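Local coordinates for protein triosephosphate isomerase (Toxoplasma gondii, PDB 5UPR) that probably interconverts D-glyceraldehyde 3-phosphate and dihydroxyacetone phosphate, as a homodimeric TIM-barrel enzyme of glycolysis and gluconeogenesis, at residues G224-E236 with D253-A265. Numbering follows the deposited sequence.
With SO4 (sulfate ion), chain E.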
ATOM      1  N   GLY A 224     -15.275  11.204  11.519  1.00 20.19           N
ATOM      2  CA  GLY A 224     -15.828  12.179  10.603  1.00 21.41           C
ATOM      3  C   GLY A 224     -15.860  13.538  11.297  1.00 21.73           C
ATOM      4  O   GLY A 224     -16.798  13.879  12.007  1.00 22.10           O
ATOM      5  N   SER A 225     -14.777  14.312  11.075  1.00 22.81           N
ATOM      6  CA  SER A 225     -14.655  15.619  11.628  1.00 24.08           C
ATOM      7  C   SER A 225     -14.669  15.621  13.172  1.00 26.14           C
ATOM      8  O   SER A 225     -15.288  16.504  13.807  1.00 28.72           O
ATOM      9  CB  SER A 225     -15.728  16.567  11.049  1.00 25.56           C
ATOM     10  OG  SER A 225     -15.519  16.752   9.655  1.00 24.74           O
ATOM     11  N   VAL A 226     -13.944  14.685  13.767  1.00 25.56           N
ATOM     12  CA  VAL A 226     -13.823  14.636  15.226  1.00 26.27           C
ATOM     13  C   VAL A 226     -12.757  15.632  15.639  1.00 27.82           C
ATOM     14  O   VAL A 226     -11.697  15.735  14.997  1.00 25.94           O
ATOM     15  CB  VAL A 226     -13.417  13.219  15.739  1.00 26.05           C
ATOM     16  CG1 VAL A 226     -13.232  13.204  17.249  1.00 26.91           C
ATOM     17  CG2 VAL A 226     -14.477  12.200  15.352  1.00 25.00           C
ATOM     18  N   LYS A 227     -13.073  16.405  16.695  1.00 28.12           N
ATOM     19  CA  LYS A 227     -12.144  17.380  17.266  1.00 30.64           C
ATOM     20  C   LYS A 227     -12.184  17.296  18.787  1.00 29.78           C
ATOM     21  O   LYS A 227     -13.182  16.837  19.371  1.00 28.04           O
ATOM     22  CB  LYS A 227     -12.542  18.805  16.819  1.00 33.36           C
ATOM     23  CG  LYS A 227     -12.548  19.020  15.308  1.00 36.23           C
ATOM     24  CD  LYS A 227     -12.786  20.471  14.857  1.00 40.39           C
ATOM     25  CE  LYS A 227     -14.242  20.910  15.033  1.00 43.35           C
ATOM     26  NZ  LYS A 227     -14.482  22.321  14.558  1.00 46.68           N
ATOM     27  N   GLY A 228     -11.130  17.795  19.423  1.00 29.55           N
ATOM     28  CA  GLY A 228     -11.110  17.923  20.902  1.00 30.25           C
ATOM     29  C   GLY A 228     -12.353  18.633  21.426  1.00 30.12           C
ATOM     30  O   GLY A 228     -12.917  18.230  22.400  1.00 30.57           O
ATOM     31  N   SER A 229     -12.810  19.647  20.704  1.00 30.65           N
ATOM     32  CA  SER A 229     -13.913  20.509  21.111  1.00 31.78           C
ATOM     33  C   SER A 229     -15.316  19.877  20.922  1.00 30.42           C
ATOM     34  O   SER A 229     -16.278  20.371  21.504  1.00 30.10           O
ATOM     35  CB  SER A 229     -13.811  21.839  20.338  1.00 32.10           C
ATOM     36  OG  SER A 229     -14.047  21.619  18.944  1.00 32.81           O
ATOM     37  N   ASN A 230     -15.443  18.807  20.129  1.00 29.06           N
ATOM     38  CA  ASN A 230     -16.736  18.090  19.975  1.00 27.96           C
ATOM     39  C   ASN A 230     -16.803  16.649  20.567  1.00 28.07           C
ATOM     40  O   ASN A 230     -17.892  16.031  20.610  1.00 27.09           O
ATOM     41  CB  ASN A 230     -17.254  18.128  18.517  1.00 27.27           C
ATOM     42  CG  ASN A 230     -16.364  17.384  17.528  1.00 25.98           C
ATOM     43  OD1 ASN A 230     -15.779  16.348  17.853  1.00 24.62           O
ATOM     44  ND2 ASN A 230     -16.240  17.942  16.288  1.00 25.47           N
ATOM     45  N   ALA A 231     -15.662  16.095  20.991  1.00 28.15           N
ATOM     46  CA  ALA A 231     -15.580  14.680  21.376  1.00 27.01           C
ATOM     47  C   ALA A 231     -16.290  14.330  22.656  1.00 27.89           C
ATOM     48  O   ALA A 231     -16.942  13.286  22.746  1.00 25.01           O
ATOM     49  CB  ALA A 231     -14.093  14.252  21.473  1.00 27.53           C
ATOM     50  N   LYS A 232     -16.200  15.204  23.665  1.00 29.67           N
ATOM     51  CA  LYS A 232     -16.875  14.883  24.940  1.00 31.97           C
ATOM     52  C   LYS A 232     -18.373  14.728  24.775  1.00 29.91           C
ATOM     53  O   LYS A 232     -18.927  13.821  25.289  1.00 29.03           O
ATOM     54  CB  LYS A 232     -16.583  15.918  26.013  1.00 35.80           C
ATOM     55  CG  LYS A 232     -15.187  15.813  26.569  1.00 39.81           C
ATOM     56  CD  LYS A 232     -14.999  16.835  27.700  1.00 43.29           C
ATOM     57  CE  LYS A 232     -14.010  16.359  28.767  1.00 47.89           C
ATOM     58  NZ  LYS A 232     -14.110  14.885  29.097  1.00 48.64           N
ATOM     59  N   GLU A 233     -19.020  15.613  24.033  1.00 30.55           N
ATOM     60  CA  GLU A 233     -20.453  15.508  23.801  1.00 30.40           C
ATOM     61  C   GLU A 233     -20.773  14.215  23.016  1.00 30.13           C
ATOM     62  O   GLU A 233     -21.687  13.466  23.378  1.00 30.72           O
ATOM     63  CB  GLU A 233     -20.962  16.738  23.054  1.00 31.43           C
ATOM     64  CG  GLU A 233     -22.482  16.799  22.908  1.00 31.54           C
ATOM     65  CD  GLU A 233     -22.950  17.811  21.848  1.00 31.53           C
ATOM     66  OE1 GLU A 233     -22.145  18.543  21.224  1.00 30.89           O
ATOM     67  OE2 GLU A 233     -24.151  17.927  21.644  1.00 31.51           O
ATOM     68  N   LEU A 234     -19.994  13.939  21.987  1.00 28.11           N
ATOM     69  CA  LEU A 234     -20.191  12.690  21.225  1.00 27.39           C
ATOM     70  C   LEU A 234     -20.126  11.428  22.071  1.00 26.77           C
ATOM     71  O   LEU A 234     -20.973  10.543  21.943  1.00 24.05           O
ATOM     72  CB  LEU A 234     -19.192  12.613  20.056  1.00 27.31           C
ATOM     73  CG  LEU A 234     -19.580  13.439  18.823  1.00 27.38           C
ATOM     74  CD1 LEU A 234     -18.330  13.608  17.990  1.00 28.31           C
ATOM     75  CD2 LEU A 234     -20.593  12.646  18.050  1.00 27.84           C
ATOM     76  N   PHE A 235     -19.165  11.413  23.000  1.00 26.36           N
ATOM     77  CA  PHE A 235     -18.892  10.252  23.844  1.00 27.06           C
ATOM     78  C   PHE A 235     -19.920  10.017  24.966  1.00 28.41           C
ATOM     79  O   PHE A 235     -19.861   8.988  25.656  1.00 29.43           O
ATOM     80  CB  PHE A 235     -17.487  10.400  24.462  1.00 27.25           C
ATOM     81  CG  PHE A 235     -16.943   9.131  25.074  1.00 28.05           C
ATOM     82  CD1 PHE A 235     -16.497   8.063  24.284  1.00 28.75           C
ATOM     83  CD2 PHE A 235     -16.896   8.998  26.458  1.00 30.38           C
ATOM     84  CE1 PHE A 235     -16.031   6.894  24.863  1.00 30.04           C
ATOM     85  CE2 PHE A 235     -16.429   7.838  27.061  1.00 30.71           C
ATOM     86  CZ  PHE A 235     -15.985   6.782  26.281  1.00 30.32           C
ATOM     87  N   GLU A 236     -20.843  10.954  25.176  1.00 28.97           N
ATOM     88  CA  GLU A 236     -21.939  10.730  26.110  1.00 30.80           C
ATOM     89  C   GLU A 236     -22.828   9.588  25.656  1.00 30.11           C
ATOM     90  O   GLU A 236     -23.464   8.987  26.478  1.00 29.78           O
ATOM     91  CB  GLU A 236     -22.750  12.002  26.352  1.00 32.18           C
ATOM     92  CG  GLU A 236     -21.900  13.070  27.036  1.00 34.59           C
ATOM     93  CD  GLU A 236     -22.580  14.449  27.087  1.00 37.68           C
ATOM     94  OE1 GLU A 236     -23.751  14.582  26.659  1.00 39.58           O
ATOM     95  OE2 GLU A 236     -21.941  15.391  27.589  1.00 40.78           O
ATOM     96  N   ASP A 253      -4.222  18.125  19.193  1.00 32.25           N
ATOM     97  CA  ASP A 253      -5.650  17.918  19.412  1.00 30.94           C
ATOM     98  C   ASP A 253      -5.955  16.443  19.638  1.00 30.76           C
ATOM     99  O   ASP A 253      -6.911  16.105  20.323  1.00 30.82           O
ATOM    100  CB  ASP A 253      -6.468  18.515  18.254  1.00 31.34           C
ATOM    101  CG  ASP A 253      -7.986  18.647  18.600  1.00 31.82           C
ATOM    102  OD1 ASP A 253      -8.285  19.140  19.699  1.00 34.72           O
ATOM    103  OD2 ASP A 253      -8.874  18.339  17.806  1.00 30.50           O
ATOM    104  N   PHE A 254      -5.133  15.547  19.085  1.00 29.37           N
ATOM    105  CA  PHE A 254      -5.307  14.111  19.260  1.00 29.55           C
ATOM    106  C   PHE A 254      -5.307  13.740  20.718  1.00 30.80           C
ATOM    107  O   PHE A 254      -6.112  12.908  21.125  1.00 29.09           O
ATOM    108  CB  PHE A 254      -4.199  13.336  18.524  1.00 27.80           C
ATOM    109  CG  PHE A 254      -4.413  11.854  18.471  1.00 27.66           C
ATOM    110  CD1 PHE A 254      -5.522  11.311  17.809  1.00 25.95           C
ATOM    111  CD2 PHE A 254      -3.451  10.993  18.976  1.00 27.32           C
ATOM    112  CE1 PHE A 254      -5.678   9.956  17.690  1.00 25.77           C
ATOM    113  CE2 PHE A 254      -3.608   9.647  18.893  1.00 27.52           C
ATOM    114  CZ  PHE A 254      -4.719   9.101  18.243  1.00 25.99           C
ATOM    115  N   VAL A 255      -4.421  14.351  21.499  1.00 31.56           N
ATOM    116  CA  VAL A 255      -4.349  14.034  22.936  1.00 32.08           C
ATOM    117  C   VAL A 255      -5.639  14.497  23.670  1.00 31.51           C
ATOM    118  O   VAL A 255      -6.105  13.803  24.582  1.00 30.83           O
ATOM    119  CB  VAL A 255      -3.075  14.633  23.566  1.00 34.03           C
ATOM    120  CG1 VAL A 255      -3.030  14.411  25.080  1.00 36.01           C
ATOM    121  CG2 VAL A 255      -1.834  14.029  22.941  1.00 34.50           C
ATOM    122  N   SER A 256      -6.203  15.635  23.291  1.00 30.91           N
ATOM    123  CA  SER A 256      -7.515  16.040  23.837  1.00 31.88           C
ATOM    124  C   SER A 256      -8.620  15.043  23.511  1.00 29.56           C
ATOM    125  O   SER A 256      -9.508  14.858  24.320  1.00 28.94           O
ATOM    126  CB  SER A 256      -7.984  17.395  23.338  1.00 32.32           C
ATOM    127  OG  SER A 256      -6.930  18.329  23.344  1.00 35.41           O
ATOM    128  N   ILE A 257      -8.581  14.423  22.323  1.00 27.96           N
ATOM    129  CA  ILE A 257      -9.631  13.480  21.939  1.00 26.37           C
ATOM    130  C   ILE A 257      -9.505  12.219  22.772  1.00 27.10           C
ATOM    131  O   ILE A 257     -10.511  11.720  23.246  1.00 27.67           O
ATOM    132  CB  ILE A 257      -9.642  13.188  20.435  1.00 25.36           C
ATOM    133  CG1 ILE A 257      -9.995  14.441  19.644  1.00 25.07           C
ATOM    134  CG2 ILE A 257     -10.642  12.073  20.087  1.00 23.91           C
ATOM    135  CD1 ILE A 257      -9.594  14.425  18.161  1.00 24.42           C
ATOM    136  N   ILE A 258      -8.276  11.738  22.987  1.00 27.71           N
ATOM    137  CA  ILE A 258      -8.026  10.585  23.849  1.00 28.99           C
ATOM    138  C   ILE A 258      -8.592  10.839  25.235  1.00 31.73           C
ATOM    139  O   ILE A 258      -9.312  10.004  25.791  1.00 33.93           O
ATOM    140  CB  ILE A 258      -6.499  10.245  23.971  1.00 28.91           C
ATOM    141  CG1 ILE A 258      -5.937   9.739  22.644  1.00 28.10           C
ATOM    142  CG2 ILE A 258      -6.230   9.250  25.108  1.00 29.01           C
ATOM    143  CD1 ILE A 258      -4.410   9.803  22.558  1.00 28.66           C
ATOM    144  N   ASP A 259      -8.284  12.007  25.777  1.00 33.76           N
ATOM    145  CA  ASP A 259      -8.825  12.408  27.081  1.00 36.64           C
ATOM    146  C   ASP A 259     -10.369  12.437  27.150  1.00 35.94           C
ATOM    147  O   ASP A 259     -10.939  12.137  28.143  1.00 34.74           O
ATOM    148  CB  ASP A 259      -8.236  13.742  27.466  1.00 38.82           C
ATOM    149  CG  ASP A 259      -8.279  13.961  28.958  1.00 43.31           C
ATOM    150  OD1 ASP A 259      -7.874  13.059  29.757  1.00 44.56           O
ATOM    151  OD2 ASP A 259      -8.726  15.050  29.327  1.00 46.98           O
ATOM    152  N   ALA A 260     -11.028  12.791  26.065  1.00 32.11           N
ATOM    153  CA  ALA A 260     -12.505  12.752  25.990  1.00 32.22           C
ATOM    154  C   ALA A 260     -13.124  11.355  26.035  1.00 33.74           C
ATOM    155  O   ALA A 260     -14.249  11.221  26.459  1.00 34.40           O
ATOM    156  CB  ALA A 260     -13.004  13.463  24.752  1.00 31.40           C
ATOM    157  N   ALA A 261     -12.409  10.335  25.547  1.00 33.72           N
ATOM    158  CA  ALA A 261     -12.892   8.963  25.564  1.00 34.78           C
ATOM    159  C   ALA A 261     -12.721   8.211  26.962  1.00 38.61           C
ATOM    160  O   ALA A 261     -12.382   7.059  27.042  1.00 38.14           O
ATOM    161  CB  ALA A 261     -12.235   8.186  24.453  1.00 35.17           C
ATOM    162  N   LYS A 262     -13.109   8.896  28.032  1.00 42.98           N
ATOM    163  CA  LYS A 262     -13.152   8.409  29.418  1.00 46.43           C
ATOM    164  C   LYS A 262     -14.447   8.904  30.035  1.00 44.54           C
ATOM    165  O   LYS A 262     -14.952  10.019  29.752  1.00 45.99           O
ATOM    166  CB  LYS A 262     -12.023   8.989  30.230  1.00 51.90           C
ATOM    167  CG  LYS A 262     -10.666   8.685  29.655  1.00 57.10           C
ATOM    168  CD  LYS A 262      -9.580   9.014  30.646  1.00 60.99           C
ATOM    169  CE  LYS A 262      -9.090  10.440  30.562  1.00 62.68           C
ATOM    170  NZ  LYS A 262      -7.602  10.418  30.366  1.00 65.20           N
ATOM    171  N   GLN A 263     -14.970   8.068  30.886  1.00 44.39           N
ATOM    172  CA  GLN A 263     -16.107   8.448  31.671  1.00 46.63           C
ATOM    173  C   GLN A 263     -15.538   8.589  33.084  1.00 44.92           C
ATOM    174  O   GLN A 263     -14.896   7.705  33.582  1.00 50.03           O
ATOM    175  CB  GLN A 263     -17.133   7.363  31.558  1.00 44.09           C
ATOM    176  CG  GLN A 263     -18.548   7.746  31.923  1.00 46.51           C
ATOM    177  CD  GLN A 263     -19.438   6.528  31.813  1.00 50.85           C
ATOM    178  OE1 GLN A 263     -20.548   6.440  32.367  1.00 56.89           O
ATOM    179  NE2 GLN A 263     -18.918   5.538  31.138  1.00 49.23           N
ATOM    180  N   GLN A 264     -15.715   9.719  33.714  1.00 47.98           N
ATOM    181  CA  GLN A 264     -15.309   9.839  35.134  1.00 47.58           C
ATOM    182  C   GLN A 264     -16.527  10.098  35.929  1.00 41.40           C
ATOM    183  O   GLN A 264     -17.491  10.613  35.378  1.00 39.19           O
ATOM    184  CB  GLN A 264     -14.269  10.929  35.339  1.00 52.40           C
ATOM    185  CG  GLN A 264     -12.865  10.350  35.164  1.00 58.68           C
ATOM    186  CD  GLN A 264     -11.953  11.310  34.460  1.00 64.38           C
ATOM    187  OE1 GLN A 264     -11.068  11.898  35.090  1.00 74.49           O
ATOM    188  NE2 GLN A 264     -12.193  11.519  33.147  1.00 65.85           N
ATOM    189  N   ALA A 265     -16.501   9.674  37.188  1.00 39.01           N
ATOM    190  CA  ALA A 265     -17.650   9.873  38.079  1.00 40.56           C
ATOM    191  C   ALA A 265     -17.783  11.365  38.391  1.00 41.77           C
ATOM    192  O   ALA A 265     -18.867  11.841  38.658  1.00 45.65           O
ATOM    193  CB  ALA A 265     -17.494   9.066  39.350  1.00 39.53           C
ATOM    194  OXT ALA A 265     -16.820  12.140  38.323  1.00 41.82           O
TER
HETATM  195  S   SO4 E 401     -11.518  14.343   9.577  1.00 34.44           S
HETATM  196  O1  SO4 E 401     -10.262  14.419   8.863  1.00 31.93           O
HETATM  197  O2  SO4 E 401     -11.622  15.255  10.721  1.00 32.34           O
HETATM  198  O3  SO4 E 401     -11.499  12.978  10.133  1.00 35.83           O
HETATM  199  O4  SO4 E 401     -12.757  14.354   8.771  1.00 31.01           O
HETATM  200  O   HOH W   1     -10.476  21.104  19.301  1.00 32.46           O
HETATM  201  O   HOH W   2     -15.798  12.219  28.140  1.00 32.28           O
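D253 and G228 are hydrogen-bonded across the two segments: G228 N donates to D253 OD2 (2.8 Å, nearly straight at 170°) on the syn side, but 26° out of the carboxylate plane. With CG anti to the backbone N (chi1 -165°), D253 reaches the N-terminal end of helix 228-234, whose dipole would favour the negative charge. A water links D253 OD1 to S229 N, weakly on the amide side. A second water receives a weak bond from K232 NZ and donates to K262 O.

Van der Waals contacts join the segments further along. I257 lays CG1 against the backbone at G228 N, and its CD1 meets V226 CG1 (3.9 Å), while the methyls of A231 and A260 abut, CB to CB 3.5 Å. A261 CA sits over the face of the F235 ring, 3.7 Å from its centroid, a CH-pi contact where the chain leaves its helix.

S225 N donates to a sulfate also bound by G185 N and G247 N, consistent with the substrate-phosphate site of this family. Helices 228-234 and 253-260, nearly parallel (11°, axes 8.4 Å apart at closest approach), belong to the barrel's last two beta-alpha units, after strands 220-222 and 242-245; A231 and I257 rest on F243, A261 on V12 of strand 10-15.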